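DUF6836 domain-containing protein (Clostridium leptum, PDB 4PW1) is of unknown function but folds into a nine-stranded antiparallel beta sheet surrounded by alpha-helices and assembles as a pair of chains. Local coordinates at residues 29-34 against 78-84; 139-144 against 205-209. All blocks are in the same frame, centred on the assembly; numbering follows the deposited sequence.

Contact 1: residues 29-34 against 78-84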
loop_
_atom_site.group_PDB
_atom_site.type_symbol
_atom_site.label_atom_id
_atom_site.label_comp_id
_atom_site.label_asym_id
_atom_site.label_seq_id
_atom_site.Cartn_x
_atom_site.Cartn_y
_atom_site.Cartn_z
ATOM N N TYR B 29 0.917 -0.036 9.016
ATOM C CA TYR B 29 1.821 0.325 10.093
ATOM C C TYR B 29 1.846 -0.844 11.096
ATOM O O TYR B 29 0.796 -1.412 11.410
ATOM C CB TYR B 29 1.407 1.655 10.740
ATOM C CG TYR B 29 2.250 1.983 11.969
ATOM C CD1 TYR B 29 3.476 2.670 11.847
ATOM C CD2 TYR B 29 1.841 1.548 13.237
ATOM C CE1 TYR B 29 4.253 2.953 12.953
ATOM C CE2 TYR B 29 2.613 1.824 14.353
ATOM C CZ TYR B 29 3.800 2.515 14.213
ATOM O OH TYR B 29 4.561 2.706 15.310
ATOM N N PRO B 30 3.041 -1.251 11.550
ATOM C CA PRO B 30 4.366 -0.712 11.311
ATOM C C PRO B 30 5.204 -1.551 10.326
ATOM O O PRO B 30 6.428 -1.420 10.303
ATOM C CB PRO B 30 5.004 -0.782 12.710
ATOM C CG PRO B 30 4.484 -2.080 13.243
ATOM C CD PRO B 30 3.072 -2.219 12.660
ATOM N N TRP B 31 4.552 -2.358 9.504
ATOM C CA TRP B 31 5.259 -3.205 8.549
ATOM C C TRP B 31 6.007 -2.391 7.510
ATOM O O TRP B 31 6.952 -2.894 6.930
ATOM C CB TRP B 31 4.336 -4.261 7.927
ATOM C CG TRP B 31 3.835 -5.183 9.006
ATOM C CD1 TRP B 31 2.670 -5.089 9.685
ATOM C CD2 TRP B 31 4.550 -6.260 9.589
ATOM N NE1 TRP B 31 2.583 -6.092 10.614
ATOM C CE2 TRP B 31 3.733 -6.819 10.579
ATOM C CE3 TRP B 31 5.809 -6.817 9.367
ATOM C CZ2 TRP B 31 4.142 -7.882 11.364
ATOM C CZ3 TRP B 31 6.194 -7.910 10.114
ATOM C CH2 TRP B 31 5.365 -8.423 11.095
ATOM N N ASN B 32 5.655 -1.131 7.336
ATOM C CA ASN B 32 6.434 -0.248 6.477
ATOM C C ASN B 32 7.836 -0.011 7.043
ATOM O O ASN B 32 8.730 0.411 6.321
ATOM C CB ASN B 32 5.729 1.102 6.283
ATOM C CG ASN B 32 5.367 1.743 7.622
ATOM O OD1 ASN B 32 4.763 1.102 8.493
ATOM N ND2 ASN B 32 5.741 2.983 7.799
ATOM N N LEU B 33 8.024 -0.250 8.332
ATOM C CA LEU B 33 9.321 -0.010 8.964
ATOM C C LEU B 33 10.131 -1.278 9.092
ATOM O O LEU B 33 11.251 -1.230 9.540
ATOM C CB LEU B 33 9.111 0.606 10.339
ATOM C CG LEU B 33 8.336 1.931 10.318
ATOM C CD1 LEU B 33 8.098 2.410 11.735
ATOM C CD2 LEU B 33 9.071 3.016 9.528
ATOM N N TYR B 34 9.561 -2.417 8.690
ATOM C CA TYR B 34 10.216 -3.706 8.782
ATOM C C TYR B 34 11.293 -3.778 7.697
ATOM O O TYR B 34 11.017 -3.455 6.528
ATOM C CB TYR B 34 9.189 -4.798 8.559
ATOM C CG TYR B 34 9.717 -6.192 8.612
ATOM C CD1 TYR B 34 9.857 -6.853 9.836
ATOM C CD2 TYR B 34 10.104 -6.857 7.446
ATOM C CE1 TYR B 34 10.367 -8.117 9.890
ATOM C CE2 TYR B 34 10.593 -8.127 7.501
ATOM C CZ TYR B 34 10.728 -8.744 8.727
ATOM O OH TYR B 34 11.245 -10.015 8.803
ATOM N N GLN B 78 14.578 0.534 15.890
ATOM C CA GLN B 78 13.560 1.563 15.961
ATOM C C GLN B 78 12.579 1.423 17.156
ATOM O O GLN B 78 11.631 2.169 17.242
ATOM C CB GLN B 78 12.789 1.573 14.654
ATOM C CG GLN B 78 13.672 1.910 13.464
ATOM C CD GLN B 78 12.903 1.847 12.154
ATOM O OE1 GLN B 78 13.074 0.923 11.355
ATOM N NE2 GLN B 78 12.011 2.801 11.956
ATOM N N ASP B 79 12.834 0.502 18.079
ATOM C CA ASP B 79 11.934 0.198 19.210
ATOM C C ASP B 79 10.612 -0.424 18.754
ATOM O O ASP B 79 9.512 0.026 19.091
ATOM C CB ASP B 79 11.717 1.400 20.139
ATOM C CG ASP B 79 11.509 0.986 21.613
ATOM O OD1 ASP B 79 11.706 -0.202 22.020
ATOM O OD2 ASP B 79 11.138 1.894 22.381
ATOM N N LEU B 80 10.743 -1.478 17.960
ATOM C CA LEU B 80 9.609 -2.221 17.441
ATOM C C LEU B 80 9.930 -3.658 17.704
ATOM O O LEU B 80 11.097 -4.054 17.668
ATOM C CB LEU B 80 9.458 -1.987 15.918
ATOM C CG LEU B 80 9.239 -0.527 15.518
ATOM C CD1 LEU B 80 9.355 -0.341 14.003
ATOM C CD2 LEU B 80 7.892 -0.050 15.988
ATOM N N ARG B 81 8.894 -4.439 17.921
ATOM C CA ARG B 81 9.006 -5.879 17.965
ATOM C C ARG B 81 8.005 -6.476 16.967
ATOM O O ARG B 81 6.823 -6.148 17.000
ATOM C CB ARG B 81 8.716 -6.333 19.403
ATOM C CG ARG B 81 9.896 -5.947 20.314
ATOM C CD ARG B 81 9.472 -5.699 21.720
ATOM N NE ARG B 81 10.626 -5.492 22.604
ATOM C CZ ARG B 81 11.230 -4.330 22.816
ATOM N NH1 ARG B 81 10.899 -3.223 22.143
ATOM N NH2 ARG B 81 12.265 -4.302 23.637
ATOM N N PHE B 82 8.489 -7.349 16.092
ATOM C CA PHE B 82 7.689 -7.961 15.074
ATOM C C PHE B 82 7.625 -9.462 15.245
ATOM O O PHE B 82 8.648 -10.125 15.392
ATOM C CB PHE B 82 8.297 -7.730 13.698
ATOM C CG PHE B 82 8.365 -6.303 13.256
ATOM C CD1 PHE B 82 7.323 -5.727 12.558
ATOM C CD2 PHE B 82 9.515 -5.543 13.475
ATOM C CE1 PHE B 82 7.419 -4.437 12.108
ATOM C CE2 PHE B 82 9.616 -4.260 12.989
ATOM C CZ PHE B 82 8.562 -3.701 12.323
ATOM N N LEU B 83 6.412 -10.000 15.111
ATOM C CA LEU B 83 6.190 -11.439 14.899
ATOM C C LEU B 83 5.616 -11.614 13.524
ATOM O O LEU B 83 4.455 -11.243 13.268
ATOM C CB LEU B 83 5.202 -11.922 15.930
ATOM C CG LEU B 83 4.887 -13.401 15.854
ATOM C CD1 LEU B 83 6.083 -14.201 16.317
ATOM C CD2 LEU B 83 3.678 -13.697 16.731
ATOM N N LYS B 84 6.423 -12.136 12.619
ATOM C CA LYS B 84 6.076 -12.212 11.210
ATOM C C LYS B 84 5.733 -13.628 10.793
ATOM O O LYS B 84 6.545 -14.527 10.894
ATOM C CB LYS B 84 7.220 -11.736 10.334
ATOM C CG LYS B 84 6.813 -11.483 8.867
ATOM C CD LYS B 84 8.078 -11.241 8.051
ATOM C CE LYS B 84 7.809 -10.570 6.727
ATOM N NZ LYS B 84 6.951 -11.407 5.891
#
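Pro30 and Tyr34 lie across from Leu80 and Phe82, Pro30 CA 8.2 Å from Leu80 CA and Tyr34 CA 8.0 Å from Phe82 CA, as a short 3-10 turn packs over one face of the antiparallel sheet. The turn, residues 31-33, follows a cis peptide bond before Pro30 and is closed by the backbone hydrogen bond from Leu33 N to Pro30 O (2.8 Å). Opposite it, strand 80-89 begins in a G1 beta bulge, Asp79 and Leu80 both facing Ser76. Leu80, Phe82 and Lys84 direct their CB atoms at the turn, whereas Leu83 turns to the other side of the sheet.

Phe82 is the centre of an aromatic cluster with Trp31 and Tyr34. Its CG lies anti to its own carbonyl carbon (chi1 -64°), which directs the ring at the 3-10 turn. Tyr34 brings its edge over the Phe82 face, CD1 standing above the ring centre in an edge-to-face pair with planes at 81°. Trp31 meets Phe82 obliquely, Phe82 CD1 resting over the rim of the indole 3.5 Å from Trp31 CZ3. Pro30 CG closes on Phe82 CE1 at 3.9 Å, a compact ring suited to this buried corner. Farther along, Leu33 CD1 meets Leu80 CD1 at 3.8 Å, the two side chains running nearly perpendicular.

Tyr109 of strand 106-114 extends the aromatic packing edge-to-face with Trp31, and the Tyr29 hydroxyl is hydrogen-bonded to Asp103. Lysine suits the border of the cluster because its long aliphatic chain can pack on rings while a bend at its last torsion (chi4 -62°) leaves the ammonium to a polar partner beyond them: Lys84 CG touches Trp31 CZ3 at 3.8 Å, and Lys84 CD lies 3.5 Å from Tyr34 OH.

Contact 2: residues 139-144 against 205-209; sequences FLSDPL and WELVL
The Phe139 ring has Pro143 CB over one face, near the rim, and Trp205 CD1 at its edge. That edge is turned toward the indole face in an offset edge-to-face pair, with the planes at 83° and Phe139 CZ 3.7 Å from Trp205 CD1. In the plane of the indole, at its own edge, the N-H is given to the backbone: Trp205 NE1 to Pro143 O measures 2.9 Å and is nearly straight (176°), though the donor stands well above the carbonyl plane. Tryptophan thus packs as a broad apolar plate and also satisfies a carbonyl just beyond the end of a helix. Trp205 CG is anti to the backbone N (chi1 180°), carrying the indole across to residues 143-144, where Leu144 CD2 comes within 3.9 Å of Trp205 CZ2.

Val208 CG1, one branch of a beta-branched side chain, lies 3.6 Å from Phe139 CE2. Leu209 CD1 packs on Pro143 CB at 3.9 Å.

The contact joins the end of helix 122-141 and the loop that follows it to helix 198-210. Helix 173-190 adjoins it through Phe178, whose ring meets Phe139, while Val208 reaches Met234 and Leu236 on strand 233-239.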
loop_
_atom_site.group_PDB
_atom_site.type_symbol
_atom_site.label_atom_id
_atom_site.label_comp_id
_atom_site.label_asym_id
_atom_site.label_seq_id
_atom_site.Cartn_x
_atom_site.Cartn_y
_atom_site.Cartn_z
ATOM N N PHE B 139 -23.383 0.570 15.881
ATOM C CA PHE B 139 -22.382 1.014 16.831
ATOM C C PHE B 139 -22.475 2.517 17.096
ATOM O O PHE B 139 -22.465 2.934 18.265
ATOM C CB PHE B 139 -20.971 0.616 16.386
ATOM C CG PHE B 139 -19.868 1.254 17.191
ATOM C CD1 PHE B 139 -19.486 0.723 18.411
ATOM C CD2 PHE B 139 -19.218 2.367 16.728
ATOM C CE1 PHE B 139 -18.477 1.304 19.163
ATOM C CE2 PHE B 139 -18.203 2.946 17.461
ATOM C CZ PHE B 139 -17.829 2.417 18.688
ATOM N N LEU B 140 -22.570 3.324 16.042
ATOM C CA LEU B 140 -22.672 4.768 16.237
ATOM C C LEU B 140 -23.895 5.161 17.067
ATOM O O LEU B 140 -23.820 6.085 17.876
ATOM C CB LEU B 140 -22.717 5.539 14.931
ATOM C CG LEU B 140 -21.514 5.453 14.003
ATOM C CD1 LEU B 140 -21.841 6.200 12.708
ATOM C CD2 LEU B 140 -20.242 5.981 14.646
ATOM N N SER B 141 -25.004 4.450 16.902
ATOM C CA SER B 141 -26.200 4.751 17.696
ATOM C C SER B 141 -26.084 4.236 19.134
ATOM O O SER B 141 -26.776 4.733 20.007
ATOM C CB SER B 141 -27.466 4.147 17.055
ATOM O OG SER B 141 -27.505 2.741 17.312
ATOM N N ASP B 142 -25.243 3.233 19.376
ATOM C CA ASP B 142 -25.121 2.644 20.707
ATOM C C ASP B 142 -23.702 2.137 20.948
ATOM O O ASP B 142 -23.423 0.923 20.887
ATOM C CB ASP B 142 -26.142 1.531 20.862
ATOM C CG ASP B 142 -26.234 1.004 22.293
ATOM O OD1 ASP B 142 -25.616 1.586 23.229
ATOM O OD2 ASP B 142 -26.905 -0.021 22.483
ATOM N N PRO B 143 -22.777 3.062 21.217
ATOM C CA PRO B 143 -21.373 2.659 21.201
ATOM C C PRO B 143 -20.878 2.040 22.498
ATOM O O PRO B 143 -19.750 1.567 22.534
ATOM C CB PRO B 143 -20.638 3.968 20.902
ATOM C CG PRO B 143 -21.531 5.032 21.408
ATOM C CD PRO B 143 -22.939 4.519 21.282
ATOM N N LEU B 144 -21.692 2.062 23.543
ATOM C CA LEU B 144 -21.397 1.377 24.816
ATOM C C LEU B 144 -22.598 0.496 25.205
ATOM O O LEU B 144 -23.273 0.766 26.183
ATOM C CB LEU B 144 -21.161 2.399 25.929
ATOM C CG LEU B 144 -19.909 3.245 25.782
ATOM C CD1 LEU B 144 -19.821 4.257 26.909
ATOM C CD2 LEU B 144 -18.660 2.364 25.781
ATOM N N TRP B 205 -11.674 2.737 20.009
ATOM C CA TRP B 205 -13.085 3.010 20.075
ATOM C C TRP B 205 -13.424 4.378 19.523
ATOM O O TRP B 205 -14.368 4.528 18.719
ATOM C CB TRP B 205 -13.498 2.867 21.537
ATOM C CG TRP B 205 -14.885 3.102 21.875
ATOM C CD1 TRP B 205 -15.918 2.203 21.801
ATOM C CD2 TRP B 205 -15.435 4.314 22.362
ATOM N NE1 TRP B 205 -17.080 2.788 22.264
ATOM C CE2 TRP B 205 -16.809 4.086 22.604
ATOM C CE3 TRP B 205 -14.898 5.567 22.683
ATOM C CZ2 TRP B 205 -17.631 5.068 23.160
ATOM C CZ3 TRP B 205 -15.742 6.561 23.171
ATOM C CH2 TRP B 205 -17.084 6.303 23.408
ATOM N N GLU B 206 -12.670 5.389 19.958
ATOM C CA GLU B 206 -12.931 6.754 19.552
ATOM C C GLU B 206 -12.753 6.958 18.024
ATOM O O GLU B 206 -13.508 7.705 17.399
ATOM C CB GLU B 206 -12.037 7.741 20.295
ATOM C CG GLU B 206 -12.372 9.200 20.021
ATOM C CD GLU B 206 -11.340 10.141 20.592
ATOM O OE1 GLU B 206 -10.229 10.073 20.046
ATOM O OE2 GLU B 206 -11.605 10.912 21.583
ATOM N N LEU B 207 -11.758 6.322 17.435
ATOM C CA LEU B 207 -11.607 6.435 16.000
ATOM C C LEU B 207 -12.802 5.898 15.246
ATOM O O LEU B 207 -13.321 6.570 14.321
ATOM C CB LEU B 207 -10.403 5.678 15.524
ATOM C CG LEU B 207 -9.120 6.433 15.771
ATOM C CD1 LEU B 207 -7.972 5.451 15.601
ATOM C CD2 LEU B 207 -9.020 7.635 14.851
ATOM N N VAL B 208 -13.296 4.736 15.655
ATOM C CA VAL B 208 -14.447 4.180 14.967
ATOM C C VAL B 208 -15.681 5.069 15.190
ATOM O O VAL B 208 -16.551 5.221 14.311
ATOM C CB VAL B 208 -14.707 2.727 15.391
ATOM C CG1 VAL B 208 -15.963 2.178 14.730
ATOM C CG2 VAL B 208 -13.543 1.880 15.005
ATOM N N LEU B 209 -15.769 5.676 16.368
ATOM C CA LEU B 209 -16.942 6.460 16.696
ATOM C C LEU B 209 -16.954 7.781 15.966
ATOM O O LEU B 209 -18.013 8.252 15.560
ATOM C CB LEU B 209 -16.956 6.741 18.201
ATOM C CG LEU B 209 -18.092 7.554 18.761
ATOM C CD1 LEU B 209 -19.408 6.830 18.597
ATOM C CD2 LEU B 209 -17.835 7.851 20.239
#

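Overall arrangement
From the N terminus, the chain leaves strand 24-28, makes the turn of residues 29-34 and runs through strand 39-40, two helices and strand 74-76 before contact 1 closes this loop at the start of strand 80-89. Two more strands, 95-103 and 106-114, and helix 122-141 follow in turn. Contact 2 then opens at residues 139-144 and closes at 205-209, enclosing helix 173-190 and the unmodelled residues 147-168. The two loops are in series, neither nested nor crossed. The centres of contact 1 and contact 2 lie about 28 Å apart, on opposite sides of the chain's centre. Contact 1 ties an N-terminal turn to the sheet; contact 2 ties together two of the surrounding helices.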